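Local coordinates for NTF2-like Protein (Anabaena variabilis ATCC 29413, PDB 3DMC) that is of unknown function but belongs to the NTF2-like superfamily, with a SnoaL-like domain whose fold often encloses a pocket for small molecules, at residues A[42-47]-A[51-56]; A[16-21]-A[90-95]. All coordinates share one frame; numbering follows the deposited sequence.

Contact 1 of 2, residues A[42-47]-A[51-56]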
loop_
_atom_site.group_PDB
_atom_site.type_symbol
_atom_site.label_atom_id
_atom_site.label_comp_id
_atom_site.label_asym_id
_atom_site.label_seq_id
_atom_site.Cartn_x
_atom_site.Cartn_y
_atom_site.Cartn_z
ATOM N N THR A 42 -2.922 -14.766 8.487
ATOM C CA THR A 42 -1.892 -13.907 9.111
ATOM C C THR A 42 -2.138 -12.478 8.710
ATOM O O THR A 42 -2.798 -12.201 7.708
ATOM C CB THR A 42 -0.468 -14.246 8.673
ATOM O OG1 THR A 42 -0.258 -13.804 7.317
ATOM C CG2 THR A 42 -0.171 -15.725 8.819
ATOM N N PHE A 43 -1.666 -11.575 9.537
ATOM C CA PHE A 43 -1.835 -10.142 9.216
ATOM C C PHE A 43 -0.613 -9.398 9.682
ATOM O O PHE A 43 -0.027 -9.700 10.717
ATOM C CB PHE A 43 -3.117 -9.517 9.788
ATOM C CG PHE A 43 -3.237 -9.550 11.308
ATOM C CD1 PHE A 43 -3.596 -10.717 11.973
ATOM C CD2 PHE A 43 -3.040 -8.424 12.065
ATOM C CE1 PHE A 43 -3.723 -10.734 13.354
ATOM C CE2 PHE A 43 -3.157 -8.451 13.441
ATOM C CZ PHE A 43 -3.506 -9.617 14.074
ATOM N N TRP A 44 -0.236 -8.425 8.878
ATOM C CA TRP A 44 0.928 -7.570 9.174
ATOM C C TRP A 44 0.437 -6.132 9.411
ATOM O O TRP A 44 -0.368 -5.603 8.647
ATOM C CB TRP A 44 1.902 -7.579 7.985
ATOM C CG TRP A 44 3.309 -7.941 8.285
ATOM C CD1 TRP A 44 3.893 -9.158 8.086
ATOM C CD2 TRP A 44 4.338 -7.082 8.797
ATOM N NE1 TRP A 44 5.200 -9.114 8.462
ATOM C CE2 TRP A 44 5.506 -7.855 8.905
ATOM C CE3 TRP A 44 4.377 -5.753 9.202
ATOM C CZ2 TRP A 44 6.709 -7.335 9.385
ATOM C CZ3 TRP A 44 5.587 -5.228 9.678
ATOM C CH2 TRP A 44 6.730 -6.035 9.779
ATOM N N PHE A 45 0.948 -5.518 10.468
ATOM C CA PHE A 45 0.569 -4.159 10.855
ATOM C C PHE A 45 1.827 -3.333 11.236
ATOM O O PHE A 45 2.809 -3.862 11.693
ATOM C CB PHE A 45 -0.485 -4.241 11.973
ATOM C CG PHE A 45 -1.092 -2.924 12.362
ATOM C CD1 PHE A 45 -2.181 -2.414 11.675
ATOM C CD2 PHE A 45 -0.591 -2.207 13.443
ATOM C CE1 PHE A 45 -2.755 -1.204 12.055
ATOM C CE2 PHE A 45 -1.154 -1.002 13.816
ATOM C CZ PHE A 45 -2.236 -0.503 13.128
ATOM N N PRO A 46 1.808 -2.010 10.990
ATOM C CA PRO A 46 3.092 -1.324 11.023
ATOM C C PRO A 46 3.719 -1.047 12.363
ATOM O O PRO A 46 4.938 -0.937 12.448
ATOM C CB PRO A 46 2.789 0.012 10.316
ATOM C CG PRO A 46 1.580 -0.280 9.482
ATOM C CD PRO A 46 0.775 -1.216 10.306
HETATM N N MSE A 47 2.890 -0.907 13.387
HETATM C CA MSE A 47 3.362 -0.422 14.691
HETATM C C MSE A 47 2.509 -0.852 15.857
HETATM O O MSE A 47 1.370 -1.288 15.727
HETATM C CB MSE A 47 3.487 1.121 14.697
HETATM C CG MSE A 47 2.189 1.864 14.645
HETATM SE SE MSE A 47 2.487 3.827 14.666
HETATM C CE MSE A 47 1.706 4.348 16.372
ATOM N N HIS A 51 2.458 -4.697 15.942
ATOM C CA HIS A 51 3.494 -4.549 14.938
ATOM C C HIS A 51 3.946 -5.911 14.458
ATOM O O HIS A 51 4.105 -6.853 15.233
ATOM C CB HIS A 51 4.703 -3.800 15.501
ATOM C CG HIS A 51 5.936 -4.000 14.684
ATOM N ND1 HIS A 51 6.251 -3.177 13.623
ATOM C CD2 HIS A 51 6.902 -4.944 14.731
ATOM C CE1 HIS A 51 7.373 -3.599 13.064
ATOM N NE2 HIS A 51 7.785 -4.675 13.709
ATOM N N GLY A 52 4.152 -6.004 13.155
ATOM C CA GLY A 52 4.738 -7.151 12.485
ATOM C C GLY A 52 3.759 -8.230 12.091
ATOM O O GLY A 52 2.585 -7.966 11.844
ATOM N N LEU A 53 4.265 -9.459 12.060
ATOM C CA LEU A 53 3.477 -10.610 11.645
ATOM C C LEU A 53 2.685 -11.159 12.825
ATOM O O LEU A 53 3.225 -11.411 13.914
ATOM C CB LEU A 53 4.374 -11.711 11.059
ATOM C CG LEU A 53 3.579 -12.921 10.560
ATOM C CD1 LEU A 53 2.969 -12.646 9.207
ATOM C CD2 LEU A 53 4.496 -14.151 10.549
ATOM N N ASN A 54 1.391 -11.315 12.588
ATOM C CA ASN A 54 0.453 -11.847 13.578
ATOM C C ASN A 54 -0.212 -13.058 13.007
ATOM O O ASN A 54 -0.611 -13.048 11.863
ATOM C CB ASN A 54 -0.611 -10.798 13.897
ATOM C CG ASN A 54 -0.033 -9.563 14.559
ATOM O OD1 ASN A 54 0.006 -9.470 15.768
ATOM N ND2 ASN A 54 0.406 -8.604 13.754
ATOM N N VAL A 55 -0.340 -14.114 13.813
ATOM C CA VAL A 55 -0.808 -15.392 13.279
ATOM C C VAL A 55 -2.103 -15.829 13.929
ATOM O O VAL A 55 -2.252 -15.783 15.144
ATOM C CB VAL A 55 0.291 -16.484 13.475
ATOM C CG1 VAL A 55 -0.207 -17.865 13.038
ATOM C CG2 VAL A 55 1.559 -16.091 12.726
ATOM N N GLY A 56 -3.044 -16.231 13.088
ATOM C CA GLY A 56 -4.315 -16.810 13.538
ATOM C C GLY A 56 -5.498 -15.916 13.816
ATOM O O GLY A 56 -5.372 -14.707 14.029
#

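Contact 2 of 2, residues A[16-21]-A[90-95]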
loop_
_atom_site.group_PDB
_atom_site.type_symbol
_atom_site.label_atom_id
_atom_site.label_comp_id
_atom_site.label_asym_id
_atom_site.label_seq_id
_atom_site.Cartn_x
_atom_site.Cartn_y
_atom_site.Cartn_z
ATOM N N GLN A 16 -15.738 -8.880 -1.423
ATOM C CA GLN A 16 -16.688 -9.264 -0.374
ATOM C C GLN A 16 -16.040 -9.013 0.968
ATOM O O GLN A 16 -16.651 -8.476 1.873
ATOM C CB GLN A 16 -17.132 -10.721 -0.476
ATOM C CG GLN A 16 -18.161 -11.090 0.587
ATOM C CD GLN A 16 -19.436 -10.247 0.479
ATOM O OE1 GLN A 16 -19.668 -9.315 1.268
ATOM N NE2 GLN A 16 -20.251 -10.560 -0.516
ATOM N N GLY A 17 -14.788 -9.403 1.092
ATOM C CA GLY A 17 -14.009 -9.113 2.308
ATOM C C GLY A 17 -13.969 -7.637 2.638
ATOM O O GLY A 17 -14.101 -7.244 3.819
ATOM N N PHE A 18 -13.833 -6.818 1.600
ATOM C CA PHE A 18 -13.705 -5.369 1.803
ATOM C C PHE A 18 -15.040 -4.796 2.278
ATOM O O PHE A 18 -15.093 -3.913 3.115
ATOM C CB PHE A 18 -13.190 -4.617 0.585
ATOM C CG PHE A 18 -12.577 -3.303 0.938
ATOM C CD1 PHE A 18 -11.358 -3.266 1.612
ATOM C CD2 PHE A 18 -13.219 -2.117 0.648
ATOM C CE1 PHE A 18 -10.784 -2.064 1.957
ATOM C CE2 PHE A 18 -12.652 -0.899 1.010
ATOM C CZ PHE A 18 -11.420 -0.886 1.667
ATOM N N GLU A 19 -16.134 -5.363 1.786
ATOM C CA GLU A 19 -17.458 -4.970 2.302
ATOM C C GLU A 19 -17.551 -5.258 3.794
ATOM O O GLU A 19 -17.982 -4.427 4.558
ATOM C CB GLU A 19 -18.568 -5.732 1.573
ATOM C CG GLU A 19 -18.768 -5.261 0.169
ATOM C CD GLU A 19 -19.607 -4.011 0.078
ATOM O OE1 GLU A 19 -20.746 -4.009 0.588
ATOM O OE2 GLU A 19 -19.122 -3.010 -0.490
ATOM N N PHE A 20 -17.157 -6.455 4.210
ATOM C CA PHE A 20 -17.241 -6.825 5.635
ATOM C C PHE A 20 -16.252 -6.015 6.490
ATOM O O PHE A 20 -16.510 -5.725 7.665
ATOM C CB PHE A 20 -17.112 -8.341 5.901
ATOM C CG PHE A 20 -18.261 -9.127 5.331
ATOM C CD1 PHE A 20 -19.503 -8.550 5.259
ATOM C CD2 PHE A 20 -18.096 -10.411 4.846
ATOM C CE1 PHE A 20 -20.587 -9.231 4.714
ATOM C CE2 PHE A 20 -19.179 -11.104 4.298
ATOM C CZ PHE A 20 -20.423 -10.499 4.234
ATOM N N PHE A 21 -15.157 -5.605 5.860
ATOM C CA PHE A 21 -14.119 -4.786 6.524
ATOM C C PHE A 21 -14.680 -3.366 6.736
ATOM O O PHE A 21 -14.589 -2.780 7.816
ATOM C CB PHE A 21 -12.854 -4.770 5.655
ATOM C CG PHE A 21 -11.767 -3.881 6.147
ATOM C CD1 PHE A 21 -10.891 -4.272 7.162
ATOM C CD2 PHE A 21 -11.541 -2.669 5.515
ATOM C CE1 PHE A 21 -9.833 -3.426 7.561
ATOM C CE2 PHE A 21 -10.497 -1.841 5.906
ATOM C CZ PHE A 21 -9.663 -2.206 6.905
ATOM N N VAL A 90 -5.236 -8.744 -3.756
ATOM C CA VAL A 90 -5.965 -7.504 -4.085
ATOM C C VAL A 90 -5.568 -6.429 -3.103
ATOM O O VAL A 90 -5.460 -6.673 -1.879
ATOM C CB VAL A 90 -7.491 -7.681 -4.025
ATOM C CG1 VAL A 90 -8.137 -6.450 -4.573
ATOM C CG2 VAL A 90 -7.926 -8.942 -4.840
ATOM N N VAL A 91 -5.321 -5.241 -3.638
ATOM C CA VAL A 91 -4.983 -4.086 -2.787
ATOM C C VAL A 91 -6.029 -3.022 -3.009
ATOM O O VAL A 91 -6.427 -2.731 -4.144
ATOM C CB VAL A 91 -3.595 -3.449 -3.128
ATOM C CG1 VAL A 91 -3.268 -2.230 -2.223
ATOM C CG2 VAL A 91 -2.452 -4.464 -3.047
ATOM N N PHE A 92 -6.474 -2.502 -1.880
ATOM C CA PHE A 92 -7.450 -1.428 -1.771
ATOM C C PHE A 92 -6.732 -0.202 -1.224
ATOM O O PHE A 92 -6.246 -0.219 -0.113
ATOM C CB PHE A 92 -8.560 -1.859 -0.803
ATOM C CG PHE A 92 -9.348 -3.037 -1.278
ATOM C CD1 PHE A 92 -8.909 -4.358 -0.987
ATOM C CD2 PHE A 92 -10.524 -2.866 -1.998
ATOM C CE1 PHE A 92 -9.621 -5.436 -1.431
ATOM C CE2 PHE A 92 -11.239 -3.965 -2.432
ATOM C CZ PHE A 92 -10.786 -5.238 -2.157
ATOM N N GLU A 93 -6.709 0.861 -2.023
ATOM C CA GLU A 93 -6.164 2.134 -1.613
ATOM C C GLU A 93 -7.363 3.030 -1.341
ATOM O O GLU A 93 -8.169 3.337 -2.254
ATOM C CB GLU A 93 -5.287 2.766 -2.690
ATOM C CG GLU A 93 -3.996 2.038 -2.996
ATOM C CD GLU A 93 -3.231 2.707 -4.117
ATOM O OE1 GLU A 93 -2.923 3.928 -3.956
ATOM O OE2 GLU A 93 -2.951 2.019 -5.131
ATOM N N PHE A 94 -7.446 3.455 -0.090
ATOM C CA PHE A 94 -8.614 4.207 0.395
ATOM C C PHE A 94 -8.285 5.375 1.344
ATOM O O PHE A 94 -7.153 5.540 1.821
ATOM C CB PHE A 94 -9.692 3.269 0.974
ATOM C CG PHE A 94 -9.287 2.569 2.247
ATOM C CD1 PHE A 94 -8.659 1.328 2.230
ATOM C CD2 PHE A 94 -9.549 3.152 3.479
ATOM C CE1 PHE A 94 -8.303 0.707 3.407
ATOM C CE2 PHE A 94 -9.186 2.534 4.645
ATOM C CZ PHE A 94 -8.560 1.306 4.619
ATOM N N ARG A 95 -9.309 6.193 1.579
ATOM C CA ARG A 95 -9.231 7.342 2.513
ATOM C C ARG A 95 -10.283 7.115 3.567
ATOM O O ARG A 95 -11.400 6.671 3.242
ATOM C CB ARG A 95 -9.465 8.690 1.775
ATOM C CG ARG A 95 -8.374 9.078 0.764
ATOM C CD ARG A 95 -8.777 10.161 -0.228
ATOM N NE ARG A 95 -9.221 11.354 0.516
ATOM C CZ ARG A 95 -10.502 11.692 0.705
ATOM N NH1 ARG A 95 -11.479 10.948 0.196
ATOM N NH2 ARG A 95 -10.812 12.785 1.410
#

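Contact 1 of 2, residues A[42-47]-A[51-56]
Phe43 and Asn54 lie flat on each other: the phenyl ring and the side-chain amide have planes 12° apart, and Asn54 CB sits 3.2 Å from the Phe43 ring centroid, a CH-pi contact over the face. With its CG between the backbone N and the carbonyl carbon (chi1 61°), Phe43 carries its ring across the strand boundary onto this neighbour. Asn54 ND2 donates to Phe43 O at 3.3 Å, the acceptor lying in the amide plane but the donor well above the carbonyl plane. Asn54 N meets that same Phe43 O at 2.8 Å, so two donors grip one oxygen. Further bonds from ND2 to Phe50 O in the turn and between OD1 and Arg59 NE should fix the amide's rotation.

The segments form the beta hairpin at one margin of the curved sheet of this NTF2-like fold, with strand 52-55 outermost within the chain and strand axes 4.7 Å apart. Phe43 and Asn54 are a hydrogen-bonded antiparallel pair; their side chains face helix 57-69, where Phe43 meets Phe63, Arg59 and Ala60.

On the other face, Trp44 is laid over the backbone of its partner strand. Gly52 CA stands 3.4 Å from the centroid of the six-membered Trp44 ring, almost on its normal. Gly52 has a positive phi, which favours glycine, and a CB there would crowd His51 CD2. Trp44 points its edge at the face of His51, with planes at 74° and centroids 5.4 Å apart. His51 ND1 makes a nearly straight bond of 2.8 Å to Pro46 O, which lies in the imidazole plane, though ND1 approaches from well above the plane of that carbonyl. Arg108 of the second subunit makes a cation-pi contact with Trp44.

Contact 2 of 2, residues A[16-21]-A[90-95]
Helix 16-21 runs over strand 90-95 with 39° between their directions and 10.7 Å between their axes, bringing Phe18 and Phe92 closest in backbone terms, CA to CA 8.2 Å. That spacing is filled by aromatic rings. The side chains of Phe18 and Phe92 run antiparallel and overlap along their rings, giving an offset stack whose planes differ by only 4° and whose centroids are 4.1 Å apart. The displacement is plain: Phe18 CD1 lies over Phe92 CG at 3.5 Å, and Phe18 CB comes over the Phe92 ring as a CH-pi contact, 3.9 Å from the centroid.

The far end of the Phe18 ring is used differently. Its CZ approaches Phe94 CD1 at 3.6 Å, and the edge of Phe18 is directed at the face of Phe94 in an offset edge-to-face pair. Phe94 has CG between its backbone N and carbonyl carbon (chi1 68°), which turns the ring to meet Phe18 and, through CZ, to touch Phe21 CE2 at 3.9 Å. Phe21 presents its edge here, one helical turn beyond Phe18.

A serine in place of Phe92 has no ring to lay flat on Phe18, which would probably leave that face without its mate and open a gap under the helix. His15 and Phe113 also meet Phe92, while Glu93, pointing away from the helix, forms a salt bridge with Arg124 of the second subunit. The strand thus turns one face to its own helix and the other to the dimer interface. Such an all-buried aromatic cluster, with an N-terminal helix lying across the curved sheet, fits the cone-shaped NTF2-like fold; an acetate ion, probably from the crystallisation liquor, lies near Phe94 and may mark a pocket there.

From the N terminus, the chain runs through helix 9-27, whose residues 16-21 meet their partner much later in the sequence, on strand 89-100. In between it passes the short helix 31-34 and makes the hairpin of contact 1, a local closure with only three residues between 42-47 and 51-56. Helix 57-69 and strand 75-85 follow before 90-95 completes contact 2, so contact 1 is nested inside the loop that contact 2 closes. Their centres lie about 17 Å apart and their nearest atoms about 9 Å. Both reach the same sheet: contact 1 pairs two strands at one margin, whereas contact 2 ties the N-terminal helix to a strand beside the opposite margin. Each reaches the second subunit.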